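Local coordinates for protein TraR (Escherichia coli, PDB 6PST), which is a plasmid-encoded, zinc-containing factor of the DksA/TraR family that binds RNA polymerase and regulates transcription, at residues 35-40 against 53-58. Sequence-based numbering, arbitrary orientation.
Sequences LCEACG and GVTLCV. With ZN (zinc ion), chain K.
Cys36 and Cys39 meet Cys57 at a shared zinc ion, joining the two loops of a DksA-type C4 zinc finger. Cys36 SG and Cys39 SG each lie 2.4 Å from the metal ion; Cys57 SG reaches it from the other loop at 2.3 Å. Cys60, in helix 58-70, completes the four-thiolate site. The first two ligands sit at the ends of a CxxC turn; with chi1 of Cys36 at 174°, its sulfur stands opposite its own backbone N, where it meets the zinc ion and the N–H groups of Ala38 and Cys39. Cys57 holds the N-cap position of helix 58-70, and its sulfur also caps a backbone N–H there, tying the metal site to the start of that helix.

Hydrogen bonds within 35-40 give the turn the character of a zinc knuckle. Cys36 SG accepts hydrogen bonds from Ala38 N (3.0 Å) and Cys39 N (3.2 Å); these donors would be expected to soften its negative charge. Across the loops, one backbone bond runs from Glu37 N to Thr55 O, 3.0 Å long and nearly straight at 170°. Next to this bond Cys36 lies beside Leu56, their CA atoms 4.9 Å apart.

Side-chain packing centres on Glu37 and Thr55, the residues most covered across the contact. The extended Glu37 chain slants across Thr55, bringing its carboxylate alongside CB and the methyl group, with Glu37 CD 3.6 Å from Thr55 CB. Leu56, whose CB is directed away from 35-40, nevertheless returns one branch to the turn: its CD2 comes within 4.4 Å of Ala38 CB.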
ATOM      1  N   LEU A  35     -23.198  49.476 -33.263  1.00 63.91           N
ATOM      2  CA  LEU A  35     -24.454  48.860 -33.682  1.00 63.91           C
ATOM      3  C   LEU A  35     -24.392  47.344 -33.562  1.00 63.91           C
ATOM      4  O   LEU A  35     -23.347  46.737 -33.813  1.00 63.91           O
ATOM      5  CB  LEU A  35     -24.807  49.265 -35.112  1.00 63.91           C
ATOM      6  CG  LEU A  35     -25.439  50.652 -35.267  1.00 63.91           C
ATOM      7  CD1 LEU A  35     -25.882  50.894 -36.701  1.00 63.91           C
ATOM      8  CD2 LEU A  35     -26.607  50.822 -34.310  1.00 63.91           C
ATOM      9  N   CYS A  36     -25.509  46.724 -33.189  1.00 65.23           N
ATOM     10  CA  CYS A  36     -25.513  45.305 -32.859  1.00 65.23           C
ATOM     11  C   CYS A  36     -25.205  44.456 -34.081  1.00 65.23           C
ATOM     12  O   CYS A  36     -25.707  44.724 -35.175  1.00 65.23           O
ATOM     13  CB  CYS A  36     -26.862  44.904 -32.278  1.00 65.23           C
ATOM     14  SG  CYS A  36     -27.017  43.131 -31.996  1.00 65.23           S
ATOM     15  N   GLU A  37     -24.384  43.424 -33.891  1.00 65.39           N
ATOM     16  CA  GLU A  37     -24.092  42.490 -34.972  1.00 65.39           C
ATOM     17  C   GLU A  37     -25.145  41.402 -35.101  1.00 65.39           C
ATOM     18  O   GLU A  37     -25.003  40.516 -35.947  1.00 65.39           O
ATOM     19  CB  GLU A  37     -22.722  41.852 -34.768  1.00 65.39           C
ATOM     20  CG  GLU A  37     -21.579  42.836 -34.806  1.00 65.39           C
ATOM     21  CD  GLU A  37     -20.254  42.164 -34.543  1.00 65.39           C
ATOM     22  OE1 GLU A  37     -20.189  40.921 -34.642  1.00 65.39           O
ATOM     23  OE2 GLU A  37     -19.275  42.875 -34.236  1.00 65.39           O
ATOM     24  N   ALA A  38     -26.183  41.437 -34.272  1.00 65.12           N
ATOM     25  CA  ALA A  38     -27.281  40.490 -34.411  1.00 65.12           C
ATOM     26  C   ALA A  38     -28.497  41.157 -35.036  1.00 65.12           C
ATOM     27  O   ALA A  38     -29.032  40.687 -36.043  1.00 65.12           O
ATOM     28  CB  ALA A  38     -27.633  39.896 -33.045  1.00 65.12           C
ATOM     29  N   CYS A  39     -28.938  42.269 -34.456  1.00 68.45           N
ATOM     30  CA  CYS A  39     -30.141  42.950 -34.910  1.00 68.45           C
ATOM     31  C   CYS A  39     -29.866  44.349 -35.439  1.00 68.45           C
ATOM     32  O   CYS A  39     -30.812  45.089 -35.731  1.00 68.45           O
ATOM     33  CB  CYS A  39     -31.166  43.009 -33.773  1.00 68.45           C
ATOM     34  SG  CYS A  39     -30.496  43.530 -32.188  1.00 68.45           S
ATOM     35  N   GLY A  40     -28.599  44.745 -35.546  1.00 68.26           N
ATOM     36  CA  GLY A  40     -28.250  46.076 -35.993  1.00 68.26           C
ATOM     37  C   GLY A  40     -28.722  47.201 -35.103  1.00 68.26           C
ATOM     38  O   GLY A  40     -28.535  48.368 -35.462  1.00 68.26           O
ATOM     39  N   GLY A  53     -16.220  47.730 -26.710  1.00 58.25           N
ATOM     40  CA  GLY A  53     -16.001  46.722 -27.723  1.00 58.25           C
ATOM     41  C   GLY A  53     -17.040  45.622 -27.767  1.00 58.25           C
ATOM     42  O   GLY A  53     -16.759  44.528 -28.264  1.00 58.25           O
ATOM     43  N   VAL A  54     -18.237  45.890 -27.243  1.00 55.29           N
ATOM     44  CA  VAL A  54     -19.320  44.924 -27.319  1.00 55.29           C
ATOM     45  C   VAL A  54     -19.642  44.634 -28.777  1.00 55.29           C
ATOM     46  O   VAL A  54     -19.299  45.404 -29.679  1.00 55.29           O
ATOM     47  CB  VAL A  54     -20.565  45.443 -26.583  1.00 55.29           C
ATOM     48  CG1 VAL A  54     -21.532  44.315 -26.322  1.00 55.29           C
ATOM     49  CG2 VAL A  54     -20.180  46.095 -25.305  1.00 55.29           C
ATOM     50  N   THR A  55     -20.296  43.507 -29.016  1.00 56.63           N
ATOM     51  CA  THR A  55     -20.807  43.193 -30.336  1.00 56.63           C
ATOM     52  C   THR A  55     -22.295  42.890 -30.328  1.00 56.63           C
ATOM     53  O   THR A  55     -22.902  42.822 -31.400  1.00 56.63           O
ATOM     54  CB  THR A  55     -20.046  42.009 -30.939  1.00 56.63           C
ATOM     55  OG1 THR A  55     -20.010  40.932 -29.994  1.00 56.63           O
ATOM     56  CG2 THR A  55     -18.629  42.415 -31.281  1.00 56.63           C
ATOM     57  N   LEU A  56     -22.900  42.717 -29.157  1.00 52.98           N
ATOM     58  CA  LEU A  56     -24.310  42.391 -29.058  1.00 52.98           C
ATOM     59  C   LEU A  56     -24.967  43.323 -28.060  1.00 52.98           C
ATOM     60  O   LEU A  56     -24.350  43.712 -27.069  1.00 52.98           O
ATOM     61  CB  LEU A  56     -24.517  40.945 -28.616  1.00 52.98           C
ATOM     62  CG  LEU A  56     -23.661  39.905 -29.327  1.00 52.98           C
ATOM     63  CD1 LEU A  56     -24.023  38.507 -28.873  1.00 52.98           C
ATOM     64  CD2 LEU A  56     -23.810  40.032 -30.826  1.00 52.98           C
ATOM     65  N   CYS A  57     -26.213  43.690 -28.328  1.00 55.45           N
ATOM     66  CA  CYS A  57     -26.997  44.356 -27.308  1.00 55.45           C
ATOM     67  C   CYS A  57     -27.297  43.375 -26.181  1.00 55.45           C
ATOM     68  O   CYS A  57     -27.012  42.179 -26.271  1.00 55.45           O
ATOM     69  CB  CYS A  57     -28.291  44.913 -27.891  1.00 55.45           C
ATOM     70  SG  CYS A  57     -29.544  43.666 -28.258  1.00 55.45           S
ATOM     71  N   VAL A  58     -27.899  43.887 -25.111  1.00 52.00           N
ATOM     72  CA  VAL A  58     -28.106  43.048 -23.939  1.00 52.00           C
ATOM     73  C   VAL A  58     -29.095  41.936 -24.235  1.00 52.00           C
ATOM     74  O   VAL A  58     -28.985  40.836 -23.686  1.00 52.00           O
ATOM     75  CB  VAL A  58     -28.552  43.900 -22.744  1.00 52.00           C
ATOM     76  CG1 VAL A  58     -29.430  45.034 -23.213  1.00 52.00           C
ATOM     77  CG2 VAL A  58     -29.291  43.039 -21.753  1.00 52.00           C
TER
HETATM   78 ZN    ZN K 101     -28.846  43.607 -30.499  1.00 94.18          ZN